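Local coordinates for amidohydrolase (Chromobacterium violaceum, PDB 2YB1), which hydrolyses nucleoside 3',5'-bisphosphates to nucleoside 5'-phosphates and orthophosphate, using three manganese ions per subunit, at residues L100-A103 / R104-A108; S133-H136 / F137-L141; L173-A176 / V177-V181; I189-P192 / G193-D196; D264-P267 / I268-P271. All coordinates share one frame; numbering follows the deposited sequence.

Contact 1: residues L100-A103 / R104-A108; sequences LERA and RQMGA. With AMP (adenosine monophosphate), chain E.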
# COMPACT_ATOMS: atom_id res chain seq x y z
N LEU A 100 -12.20 -12.02 5.20
CA LEU A 100 -13.49 -12.46 4.65
C LEU A 100 -14.63 -12.32 5.66
O LEU A 100 -15.72 -11.83 5.32
CB LEU A 100 -13.40 -13.91 4.16
CG LEU A 100 -13.26 -14.03 2.64
CD1 LEU A 100 -12.87 -15.46 2.23
CD2 LEU A 100 -14.55 -13.59 1.95
N GLU A 101 -14.39 -12.78 6.89
CA GLU A 101 -15.35 -12.66 7.98
C GLU A 101 -15.77 -11.19 8.19
O GLU A 101 -16.95 -10.87 8.28
CB GLU A 101 -14.72 -13.23 9.25
CG GLU A 101 -15.46 -12.97 10.55
CD GLU A 101 -14.68 -13.48 11.76
OE1 GLU A 101 -13.46 -13.21 11.87
OE2 GLU A 101 -15.30 -14.16 12.62
N ARG A 102 -14.78 -10.30 8.27
CA ARG A 102 -15.04 -8.88 8.43
C ARG A 102 -15.90 -8.34 7.29
O ARG A 102 -16.79 -7.50 7.49
CB ARG A 102 -13.71 -8.13 8.49
CG ARG A 102 -13.78 -6.60 8.45
CD ARG A 102 -12.32 -6.09 8.48
NE ARG A 102 -12.15 -4.64 8.38
CZ ARG A 102 -11.76 -4.00 7.28
NH1 ARG A 102 -11.53 -4.69 6.15
NH2 ARG A 102 -11.60 -2.68 7.30
N ALA A 103 -15.62 -8.81 6.08
CA ALA A 103 -16.36 -8.37 4.90
C ALA A 103 -17.83 -8.80 4.91
O ALA A 103 -18.70 -8.03 4.52
CB ALA A 103 -15.68 -8.85 3.61
N ARG A 104 -18.11 -10.03 5.33
CA ARG A 104 -19.50 -10.47 5.42
C ARG A 104 -20.27 -9.59 6.42
O ARG A 104 -21.43 -9.23 6.20
CB ARG A 104 -19.57 -11.95 5.83
CG ARG A 104 -18.87 -12.89 4.85
CD ARG A 104 -19.09 -14.35 5.23
NE ARG A 104 -18.16 -15.23 4.52
CZ ARG A 104 -17.02 -15.68 5.02
NH1 ARG A 104 -16.65 -15.35 6.26
NH2 ARG A 104 -16.23 -16.47 4.28
N GLN A 105 -19.60 -9.22 7.50
CA GLN A 105 -20.15 -8.33 8.51
C GLN A 105 -20.37 -6.90 7.98
O GLN A 105 -21.38 -6.26 8.28
CB GLN A 105 -19.24 -8.34 9.75
CG GLN A 105 -19.23 -9.70 10.48
CD GLN A 105 -18.12 -9.84 11.51
OE1 GLN A 105 -17.26 -8.97 11.65
NE2 GLN A 105 -18.14 -10.95 12.24
N MET A 106 -19.42 -6.40 7.19
CA MET A 106 -19.57 -5.09 6.56
C MET A 106 -20.82 -5.08 5.68
O MET A 106 -21.59 -4.12 5.68
CB MET A 106 -18.32 -4.73 5.73
CG MET A 106 -17.05 -4.48 6.57
SD MET A 106 -15.68 -3.84 5.54
CE MET A 106 -15.06 -5.32 4.77
N GLY A 107 -21.02 -6.17 4.93
CA GLY A 107 -22.18 -6.28 4.08
C GLY A 107 -23.46 -6.24 4.89
O GLY A 107 -24.40 -5.53 4.54
N ALA A 108 -23.50 -7.01 5.98
CA ALA A 108 -24.66 -7.08 6.86
C ALA A 108 -24.93 -5.74 7.56
O ALA A 108 -26.08 -5.35 7.76
CB ALA A 108 -24.50 -8.21 7.87
P AMP E . -9.37 -2.39 4.12
O1P AMP E . -9.75 -1.59 5.34
O2P AMP E . -7.91 -2.76 4.23
O3P AMP E . -10.38 -3.50 3.90
O5' AMP E . -9.55 -1.30 2.97
C5' AMP E . -8.72 -0.15 2.94
C4' AMP E . -8.56 0.38 1.54
O4' AMP E . -9.71 1.18 1.19
C3' AMP E . -7.38 1.32 1.33
O3' AMP E . -6.16 0.63 1.10
C2' AMP E . -7.82 2.18 0.14
O2' AMP E . -7.55 1.50 -1.09
C1' AMP E . -9.33 2.24 0.34
N9 AMP E . -9.74 3.51 0.96
C8 AMP E . -9.78 3.78 2.28
N7 AMP E . -10.20 5.06 2.50
C5 AMP E . -10.42 5.63 1.29
C6 AMP E . -10.87 6.95 0.79
N6 AMP E . -11.17 7.95 1.64
N1 AMP E . -10.98 7.11 -0.55
C2 AMP E . -10.68 6.12 -1.42
N3 AMP E . -10.26 4.90 -1.04
C4 AMP E . -10.12 4.60 0.28

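Contact 2: residues S133-H136 / F137-L141; sequences SRTH and FARHL. With AMP (adenosine monophosphate), chain E.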
# COMPACT_ATOMS: atom_id res chain seq x y z
N SER A 133 -11.82 -6.17 0.35
CA SER A 133 -11.38 -4.88 0.92
C SER A 133 -12.50 -3.84 0.87
O SER A 133 -13.39 -3.95 0.04
CB SER A 133 -10.18 -4.40 0.11
OG SER A 133 -9.98 -3.01 0.18
N ARG A 134 -12.44 -2.84 1.75
CA ARG A 134 -13.34 -1.69 1.66
C ARG A 134 -13.32 -1.08 0.26
O ARG A 134 -14.29 -0.48 -0.17
CB ARG A 134 -12.98 -0.60 2.68
CG ARG A 134 -13.27 -0.98 4.13
CD ARG A 134 -13.06 0.19 5.09
NE ARG A 134 -11.64 0.46 5.33
CZ ARG A 134 -11.15 1.63 5.72
NH1 ARG A 134 -11.97 2.66 5.92
NH2 ARG A 134 -9.84 1.77 5.92
N THR A 135 -12.18 -1.22 -0.43
CA THR A 135 -12.05 -0.68 -1.79
C THR A 135 -13.05 -1.32 -2.73
O THR A 135 -13.69 -0.65 -3.54
CB THR A 135 -10.63 -0.89 -2.35
OG1 THR A 135 -9.68 -0.24 -1.50
CG2 THR A 135 -10.50 -0.31 -3.77
N HIS A 136 -13.19 -2.65 -2.62
CA HIS A 136 -14.15 -3.37 -3.45
C HIS A 136 -15.59 -2.97 -3.12
O HIS A 136 -16.42 -2.85 -4.03
CB HIS A 136 -13.96 -4.88 -3.29
CG HIS A 136 -12.57 -5.34 -3.60
ND1 HIS A 136 -11.77 -5.96 -2.66
CD2 HIS A 136 -11.84 -5.27 -4.73
CE1 HIS A 136 -10.61 -6.26 -3.21
NE2 HIS A 136 -10.62 -5.86 -4.46
N PHE A 137 -15.89 -2.76 -1.84
CA PHE A 137 -17.21 -2.29 -1.42
C PHE A 137 -17.50 -0.93 -2.04
O PHE A 137 -18.61 -0.67 -2.50
CB PHE A 137 -17.31 -2.19 0.11
CG PHE A 137 -17.67 -3.49 0.79
CD1 PHE A 137 -16.71 -4.48 0.98
CD2 PHE A 137 -18.97 -3.73 1.20
CE1 PHE A 137 -17.05 -5.69 1.59
CE2 PHE A 137 -19.32 -4.94 1.80
CZ PHE A 137 -18.34 -5.92 2.00
N ALA A 138 -16.49 -0.07 -2.06
CA ALA A 138 -16.67 1.27 -2.63
C ALA A 138 -16.94 1.21 -4.14
O ALA A 138 -17.81 1.91 -4.65
CB ALA A 138 -15.45 2.14 -2.33
N ARG A 139 -16.19 0.37 -4.85
CA ARG A 139 -16.41 0.22 -6.29
C ARG A 139 -17.82 -0.26 -6.56
O ARG A 139 -18.46 0.19 -7.51
CB ARG A 139 -15.40 -0.73 -6.95
CG ARG A 139 -14.03 -0.14 -7.02
CD ARG A 139 -13.04 -0.94 -7.86
NE ARG A 139 -11.73 -0.30 -7.73
CZ ARG A 139 -10.61 -0.89 -7.36
NH1 ARG A 139 -10.59 -2.21 -7.11
NH2 ARG A 139 -9.50 -0.17 -7.25
N HIS A 140 -18.30 -1.19 -5.72
CA HIS A 140 -19.67 -1.68 -5.85
C HIS A 140 -20.66 -0.55 -5.64
O HIS A 140 -21.58 -0.37 -6.43
CB HIS A 140 -19.99 -2.81 -4.88
CG HIS A 140 -21.45 -3.15 -4.84
ND1 HIS A 140 -22.14 -3.61 -5.95
CD2 HIS A 140 -22.36 -3.06 -3.84
CE1 HIS A 140 -23.40 -3.80 -5.63
NE2 HIS A 140 -23.56 -3.48 -4.35
N LEU A 141 -20.48 0.21 -4.56
CA LEU A 141 -21.42 1.29 -4.22
C LEU A 141 -21.49 2.34 -5.33
O LEU A 141 -22.56 2.90 -5.60
CB LEU A 141 -21.08 1.92 -2.87
CG LEU A 141 -21.36 0.99 -1.68
CD1 LEU A 141 -20.59 1.43 -0.44
CD2 LEU A 141 -22.87 0.91 -1.40
P AMP E . -9.37 -2.39 4.12
O1P AMP E . -9.75 -1.59 5.34
O2P AMP E . -7.91 -2.76 4.23
O3P AMP E . -10.38 -3.50 3.90
O5' AMP E . -9.55 -1.30 2.97
C5' AMP E . -8.72 -0.15 2.94
C4' AMP E . -8.56 0.38 1.54
O4' AMP E . -9.71 1.18 1.19
C3' AMP E . -7.38 1.32 1.33
O3' AMP E . -6.16 0.63 1.10
C2' AMP E . -7.82 2.18 0.14
O2' AMP E . -7.55 1.50 -1.09
C1' AMP E . -9.33 2.24 0.34
N9 AMP E . -9.74 3.51 0.96
C8 AMP E . -9.78 3.78 2.28
N7 AMP E . -10.20 5.06 2.50
C5 AMP E . -10.42 5.63 1.29
C6 AMP E . -10.87 6.95 0.79
N6 AMP E . -11.17 7.95 1.64
N1 AMP E . -10.98 7.11 -0.55
C2 AMP E . -10.68 6.12 -1.42
N3 AMP E . -10.26 4.90 -1.04
C4 AMP E . -10.12 4.60 0.28

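Contact 3: residues L173-A176 / V177-V181; sequences LEDA and VGWIV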
# COMPACT_ATOMS: atom_id res chain seq x y z
N LEU A 173 2.80 -2.88 14.97
CA LEU A 173 3.87 -2.16 14.30
C LEU A 173 5.17 -2.97 14.35
O LEU A 173 5.87 -3.10 13.35
CB LEU A 173 4.07 -0.78 14.95
CG LEU A 173 5.09 0.16 14.31
CD1 LEU A 173 4.67 0.47 12.89
CD2 LEU A 173 5.24 1.46 15.12
N GLU A 174 5.48 -3.51 15.53
CA GLU A 174 6.70 -4.29 15.72
C GLU A 174 6.75 -5.51 14.80
O GLU A 174 7.78 -5.82 14.20
CB GLU A 174 6.87 -4.69 17.19
CG GLU A 174 7.20 -3.49 18.09
CD GLU A 174 6.99 -3.76 19.57
OE1 GLU A 174 5.96 -4.39 19.93
OE2 GLU A 174 7.84 -3.32 20.38
N ASP A 175 5.62 -6.21 14.69
CA ASP A 175 5.55 -7.37 13.80
C ASP A 175 5.72 -6.99 12.33
O ASP A 175 6.50 -7.62 11.62
CB ASP A 175 4.26 -8.15 14.00
CG ASP A 175 4.33 -9.10 15.18
OD1 ASP A 175 5.45 -9.36 15.67
OD2 ASP A 175 3.27 -9.60 15.59
N ALA A 176 5.01 -5.96 11.87
CA ALA A 176 5.07 -5.58 10.46
C ALA A 176 6.49 -5.20 10.03
O ALA A 176 7.00 -5.71 9.02
CB ALA A 176 4.10 -4.46 10.14
N VAL A 177 7.13 -4.32 10.79
CA VAL A 177 8.50 -3.89 10.50
C VAL A 177 9.49 -5.06 10.58
O VAL A 177 10.33 -5.22 9.69
CB VAL A 177 8.96 -2.75 11.44
CG1 VAL A 177 10.43 -2.43 11.20
CG2 VAL A 177 8.10 -1.51 11.22
N GLY A 178 9.39 -5.87 11.63
CA GLY A 178 10.28 -7.01 11.80
C GLY A 178 10.16 -8.08 10.73
O GLY A 178 11.15 -8.70 10.33
N TRP A 179 8.93 -8.32 10.27
CA TRP A 179 8.72 -9.26 9.17
C TRP A 179 9.43 -8.74 7.91
O TRP A 179 10.10 -9.47 7.19
CB TRP A 179 7.23 -9.46 8.89
CG TRP A 179 6.48 -10.19 9.99
CD1 TRP A 179 7.00 -11.08 10.89
CD2 TRP A 179 5.09 -10.08 10.30
NE1 TRP A 179 6.02 -11.53 11.74
CE2 TRP A 179 4.83 -10.94 11.40
CE3 TRP A 179 4.02 -9.36 9.75
CZ2 TRP A 179 3.56 -11.08 11.96
CZ3 TRP A 179 2.76 -9.50 10.31
CH2 TRP A 179 2.54 -10.36 11.40
N ILE A 180 9.28 -7.44 7.67
CA ILE A 180 9.88 -6.82 6.49
C ILE A 180 11.39 -6.88 6.55
O ILE A 180 12.04 -7.30 5.59
CB ILE A 180 9.39 -5.38 6.34
CG1 ILE A 180 7.92 -5.39 5.92
CG2 ILE A 180 10.25 -4.60 5.33
CD1 ILE A 180 7.20 -4.07 6.18
N VAL A 181 11.95 -6.46 7.69
CA VAL A 181 13.40 -6.44 7.88
C VAL A 181 14.00 -7.84 7.87
O VAL A 181 15.05 -8.07 7.27
CB VAL A 181 13.77 -5.71 9.19
CG1 VAL A 181 15.27 -5.91 9.51
CG2 VAL A 181 13.41 -4.22 9.10

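Contact 4: residues I189-P192 / G193-D196; sequences IAHP and GRYD. With MN (manganese (II) ion), chain D; PO4 (phosphate ion), chain F.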
# COMPACT_ATOMS: atom_id res chain seq x y z
N ILE A 189 6.94 3.93 6.29
CA ILE A 189 5.62 4.43 6.69
C ILE A 189 4.96 5.01 5.45
O ILE A 189 5.48 5.94 4.82
CB ILE A 189 5.73 5.53 7.76
CG1 ILE A 189 6.24 4.95 9.08
CG2 ILE A 189 4.36 6.20 7.95
CD1 ILE A 189 6.63 6.01 10.10
N ALA A 190 3.80 4.45 5.09
CA ALA A 190 3.14 4.83 3.85
C ALA A 190 2.24 6.05 4.06
O ALA A 190 1.66 6.23 5.13
CB ALA A 190 2.33 3.66 3.29
N HIS A 191 2.19 6.91 3.05
CA HIS A 191 1.25 8.03 2.98
C HIS A 191 0.89 8.64 4.34
O HIS A 191 -0.28 8.67 4.74
CB HIS A 191 -0.01 7.65 2.17
CG HIS A 191 -0.71 6.42 2.67
ND1 HIS A 191 -1.23 6.33 3.94
CD2 HIS A 191 -0.97 5.24 2.07
CE1 HIS A 191 -1.79 5.14 4.10
NE2 HIS A 191 -1.64 4.46 2.98
N PRO A 192 1.90 9.16 5.06
CA PRO A 192 1.71 9.68 6.42
C PRO A 192 0.72 10.86 6.49
O PRO A 192 0.11 11.09 7.53
CB PRO A 192 3.13 10.09 6.84
CG PRO A 192 3.87 10.32 5.54
CD PRO A 192 3.30 9.28 4.61
N GLY A 193 0.54 11.58 5.39
CA GLY A 193 -0.37 12.71 5.36
C GLY A 193 -1.84 12.34 5.48
O GLY A 193 -2.68 13.21 5.72
N ARG A 194 -2.14 11.05 5.32
CA ARG A 194 -3.51 10.57 5.42
C ARG A 194 -3.93 10.29 6.87
O ARG A 194 -5.12 10.16 7.15
CB ARG A 194 -3.71 9.28 4.60
CG ARG A 194 -3.57 9.44 3.11
CD ARG A 194 -4.81 8.90 2.37
NE ARG A 194 -5.24 7.57 2.84
CZ ARG A 194 -5.16 6.44 2.13
NH1 ARG A 194 -4.64 6.47 0.91
NH2 ARG A 194 -5.59 5.29 2.64
N TYR A 195 -2.97 10.18 7.78
CA TYR A 195 -3.30 9.76 9.14
C TYR A 195 -3.85 10.94 9.95
O TYR A 195 -3.44 12.09 9.73
CB TYR A 195 -2.06 9.17 9.82
CG TYR A 195 -1.43 8.01 9.07
CD1 TYR A 195 -2.21 7.07 8.42
CD2 TYR A 195 -0.04 7.87 9.01
CE1 TYR A 195 -1.64 6.01 7.73
CE2 TYR A 195 0.54 6.81 8.32
CZ TYR A 195 -0.27 5.88 7.69
OH TYR A 195 0.30 4.83 6.99
N ASP A 196 -4.75 10.68 10.90
CA ASP A 196 -5.26 11.81 11.65
C ASP A 196 -4.35 11.96 12.86
O ASP A 196 -4.64 11.45 13.96
CB ASP A 196 -6.71 11.51 12.07
CG ASP A 196 -7.32 12.59 12.97
OD1 ASP A 196 -7.04 13.80 12.78
OD2 ASP A 196 -8.11 12.22 13.87
MN MN D . -2.15 2.49 2.34
P PO4 F . -3.81 2.64 0.18
O1 PO4 F . -4.52 3.87 -0.34
O2 PO4 F . -4.03 1.50 -0.76
O3 PO4 F . -2.31 2.89 0.26
O4 PO4 F . -4.34 2.33 1.56
O HOH W 1 -0.85 13.22 9.02

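Contact 5: residues D264-P267 / I268-P271; sequences DLPP and ICRP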
# COMPACT_ATOMS: atom_id res chain seq x y z
N ASP A 264 9.10 14.80 -8.03
CA ASP A 264 10.49 14.87 -7.61
C ASP A 264 10.58 15.11 -6.10
O ASP A 264 9.92 16.00 -5.56
CB ASP A 264 11.21 16.03 -8.31
CG ASP A 264 11.41 15.80 -9.79
OD1 ASP A 264 11.29 14.65 -10.26
OD2 ASP A 264 11.72 16.79 -10.48
N LEU A 265 11.40 14.32 -5.41
CA LEU A 265 11.65 14.52 -3.99
C LEU A 265 12.32 15.88 -3.73
O LEU A 265 13.15 16.33 -4.51
CB LEU A 265 12.55 13.41 -3.43
CG LEU A 265 11.97 12.01 -3.28
CD1 LEU A 265 13.08 11.06 -2.84
CD2 LEU A 265 10.80 11.98 -2.30
N PRO A 266 11.94 16.53 -2.62
CA PRO A 266 12.65 17.75 -2.20
C PRO A 266 14.15 17.47 -2.08
O PRO A 266 14.53 16.34 -1.77
CB PRO A 266 12.05 18.03 -0.81
CG PRO A 266 10.68 17.41 -0.86
CD PRO A 266 10.84 16.18 -1.71
N PRO A 267 14.99 18.48 -2.37
CA PRO A 267 16.45 18.26 -2.30
C PRO A 267 16.97 17.70 -0.97
O PRO A 267 17.96 16.95 -1.01
CB PRO A 267 17.03 19.65 -2.58
CG PRO A 267 16.00 20.29 -3.48
CD PRO A 267 14.66 19.80 -2.94
N ILE A 268 16.34 18.02 0.17
CA ILE A 268 16.80 17.54 1.49
C ILE A 268 16.75 16.01 1.65
O ILE A 268 17.50 15.43 2.43
CB ILE A 268 15.99 18.19 2.64
CG1 ILE A 268 16.71 18.06 3.99
CG2 ILE A 268 14.57 17.60 2.71
CD1 ILE A 268 18.11 18.72 4.06
N CYS A 269 15.87 15.36 0.89
CA CYS A 269 15.61 13.94 1.07
C CYS A 269 16.77 13.06 0.64
O CYS A 269 17.47 13.34 -0.33
CB CYS A 269 14.35 13.51 0.31
SG CYS A 269 12.84 14.34 0.86
N ARG A 270 16.95 11.97 1.37
CA ARG A 270 17.84 10.89 0.98
C ARG A 270 16.99 9.79 0.37
O ARG A 270 16.27 9.08 1.08
CB ARG A 270 18.58 10.36 2.21
CG ARG A 270 19.43 11.43 2.88
CD ARG A 270 20.44 10.82 3.83
NE ARG A 270 19.84 10.22 5.01
CZ ARG A 270 20.51 9.48 5.89
NH1 ARG A 270 21.81 9.26 5.70
NH2 ARG A 270 19.90 8.96 6.95
N PRO A 271 17.06 9.63 -0.97
CA PRO A 271 16.12 8.73 -1.65
C PRO A 271 16.32 7.27 -1.24
O PRO A 271 17.44 6.77 -1.26
CB PRO A 271 16.47 8.90 -3.13
CG PRO A 271 17.23 10.19 -3.21
CD PRO A 271 17.98 10.30 -1.90
O HOH W 2 16.39 14.32 -2.60

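Contact 1: residues L100-A103 / R104-A108
Arg102 and Met106, one helical turn apart, meet where the sulfur lies over the flat end of the arginine: Met106 SD sits 4.2 Å above the plane of the guanidinium, over its centre. At the edge of that group the two terminal nitrogens grip the 5'-phosphate of AMP. Arg102 NH1 donates to AMP O3P over 2.8 Å in a nearly straight bond (168°), and NH2 reaches AMP O1P at 2.9 Å along a more bent path. Two oxygens held by two nitrogens of one group fix its rotation about the long chain. That chain is extended from CG to NE, with CG opposite the backbone N (chi1 171°), and it carries the charge from the helix to the nucleotide. Met106 reaches back by a bend at its last torsion (chi3 -80°), which brings CE within 3.8 Å of Ala103 CB.

Farther from the ligand, Arg104, its chain extended, lies back along the first turn. Its NH2 approaches Leu100 CB at 3.8 Å, while Leu100 C lies over one face of the guanidinium. Glu101 and Gln105 run side by side and point the same way, Glu101 CG being 3.8 Å from Gln105 NE2. Beneath all of this run regular i to i+4 bonds, among them Met106 N to Arg102 O at 2.9 Å.

Leu100, Glu101 and Arg102 all belong to the substrate-binding site. Helix 99-112 is packed against helix 134-143 through Ala103 and Met106, which touch Phe137, and against helix 118-123, where Phe119 meets Leu100, Ala103 and Arg104.

Contact 2: residues S133-H136 / F137-L141
Thr135 and Arg139 lie side by side one turn apart, and the apolar part of their meeting is a methyl on a flat cation: Thr135 CG2 sits 3.5 Å above the guanidinium plane of Arg139, over its centre. The polar rim of that group is engaged elsewhere, in a salt bridge from NE to Glu254 and a bond from NH2 to the backbone of Asp14. Phe137 turns its ring edge to the preceding turn, with CD1 3.5 Å from Ser133 O in the ring plane.

The hydrogen bonds fall into two sets. Those of the helix start include Arg139 N to Thr135 O at 3.0 Å and a weak one from Phe137 N to Ser133 O. Ser133 is the N-cap: its OG, swung away from its own backbone N (chi1 157°), accepts from Thr135 N at 2.9 Å. In return, His136 ND1 accepts a weak bond from Ser133 N, which lies in the plane of the imidazole, and the pair forms a capping box.

The second set holds the nucleotide. Arg134 N donates to AMP O3P at 3.0 Å, and Arg134 NE, brought round by a bend at chi3 (-75°), donates to AMP O1P at 2.8 Å. AMP C8 lies over one face of this guanidinium. Thr135 OG1 is 2.8 Å from AMP O2' and is also hydrogen-bonded to Asp14.

A phosphate bound at the first backbone N-H of a helix, Arg134 N, and flanked by arginine is a classic anion site, where the helix dipole probably helps; here it receives the 5'-phosphate of the nucleotide in the PHP-family active site.

Contact 3: residues L173-A176 / V177-V181
The indole of Trp179 lies with one face over the preceding turn of its own helix. Asp175 O stands 3.0 Å above the ring plane, offset toward the rim, and Ala176 N lies over the same face. Farther out on the indole, Asp175 CB lies over the six-membered ring in a CH-pi contact, 3.8 Å from the centroid and 17° off the normal. The carboxylate of Asp175 is turned nearly parallel to the indole, the planes 17° apart, with OD2 3.9 Å from Trp179 CZ2. Trp179 CG is placed beside the backbone N (chi1 -69°), and this folds the ring back along the helix.

Asp175 O has a second role, accepting from Trp179 N at 2.9 Å, so one carbonyl both carries a helical bond and faces the ring of its donor. Helix 173-182 is one of the outer helices of the TIM-barrel-like PHP fold and leads into strand 186-189. Its inner side is apolar: Ala176 and Ile180 rest on Val65 of strand 59-69, while Val177 touches Phe209 of helix 199-211. Trp179 meets Leu88 and Ile95 of helix 86-96.

On the flank toward helix 199-211, Leu173 CD1 approaches Val177 CG2 at 4.3 Å, a loose apolar touch. The bond beneath it, Val177 N to Leu173 O, is 3.1 Å long and almost straight. Ile180 CG1, beside its backbone N, lies 3.2 Å from Ala176 O.

Contact 4: residues I189-P192 / G193-D196
From His191 to Tyr195 the backbone turns through a short 3-10 segment, closed by Arg194 N to His191 O at 3.1 Å and Tyr195 N to Pro192 O at 3.2 Å, both donors lying well above the carbonyl planes. A water bridges Pro192 O and Tyr195 O.

The tight turn brings Arg194 over the ring of His191. Its guanidinium stacks flat on the imidazole, centres 4.1 Å apart and planes at 12°, while Ala190 CB lies over the opposite face, toward the rim. Bends at chi2 and chi3 place the arginine here and direct its edge at the phosphate ion, to which NH1 donates at 2.9 Å (170°). His191 NE2 binds manganese at 2.1 Å.

Tyr195 and His191 cross at about a right angle, their ring planes oblique. One face of the tyrosine lies over His191 O, and Ile189 CG2 meets the ring edge in plane, 3.9 Å from CE2. Tyr195 OH comes within 2.7 Å of Ala190 O and is hydrogen-bonded to His75 N, linking this loop to the strand that supplies another metal ligand.

The same manganese is bound by Glu64, His75 and two phosphate oxygens. His191 is thus a ligand of one of the three manganese ions of this PHP-family enzyme, while Arg194 grips a phosphate, probably from the crystallisation liquor, that may mark where the leaving group sits.

Contact 5: residues D264-P267 / I268-P271
Pro266 O is the polar atom where the turn is gathered: Cys269 N donates to it at 3.1 Å, and a water lies 2.9 Å away. The amide comes from well above the carbonyl plane, 47° out of it, although the N-H itself points fairly straight at the oxygen. The same water is 2.7 Å from Cys269 O, so it spans the two arms of the loop beside the turn's bond; it has further acceptors nearby, and its protons cannot serve them all.

Pro266 to Cys269 is a type I beta turn, with Pro267 and Ile268 at its two central corners. Proline suits the first corner, since its ring fixes phi near the value needed (-54°) and it has no N-H to offer. The turn lies on the loop between strand 242-246 and helix 272-275, against strand 242-246, an edge strand of the sheet.

Side chains of the two arms meet beside the turn. Cys269 SG, placed beside its own backbone N (chi1 -61°), lies along the ring of Pro266, 3.7 Å from CD. Leu265 CB faces Cys269 CB at 4.2 Å, each CB directed at the other arm. The tip of Leu265 carries on across the arms, its CD1 reaching Pro271 CB at 4.0 Å.

Beneath this small apolar patch, Leu265 and Cys269 both rest on Ala243 of strand 242-246 and on Val219 of strand 216-221. Pro266 and Cys269 also touch Ala233 of helix 226-239, while Ile268 reaches Asp237 on the same helix.

Overall arrangement
Contacts 1 and 2 share the AMP phosphate: Arg102 and Arg134 come at it from two packed helices, 3.7 Å apart between Arg102 NH2 and Arg134 NE, with Phe137 wedged against Met106. Contact 2 is the more buried of the two and opens at a helix start, whereas contact 1 lies within a helix, from its first turn on. Contact 4 lies nearest the chain centre and adds metal chemistry, its nearest atoms about 6 Å from contact 2. Contact 3, also about 6 Å from contact 4, carries neither ligand nor metal and pairs a tryptophan with its own helix. Contact 5 is a surface turn of prolines and a cysteine, its centre about 41 Å from that of contact 1.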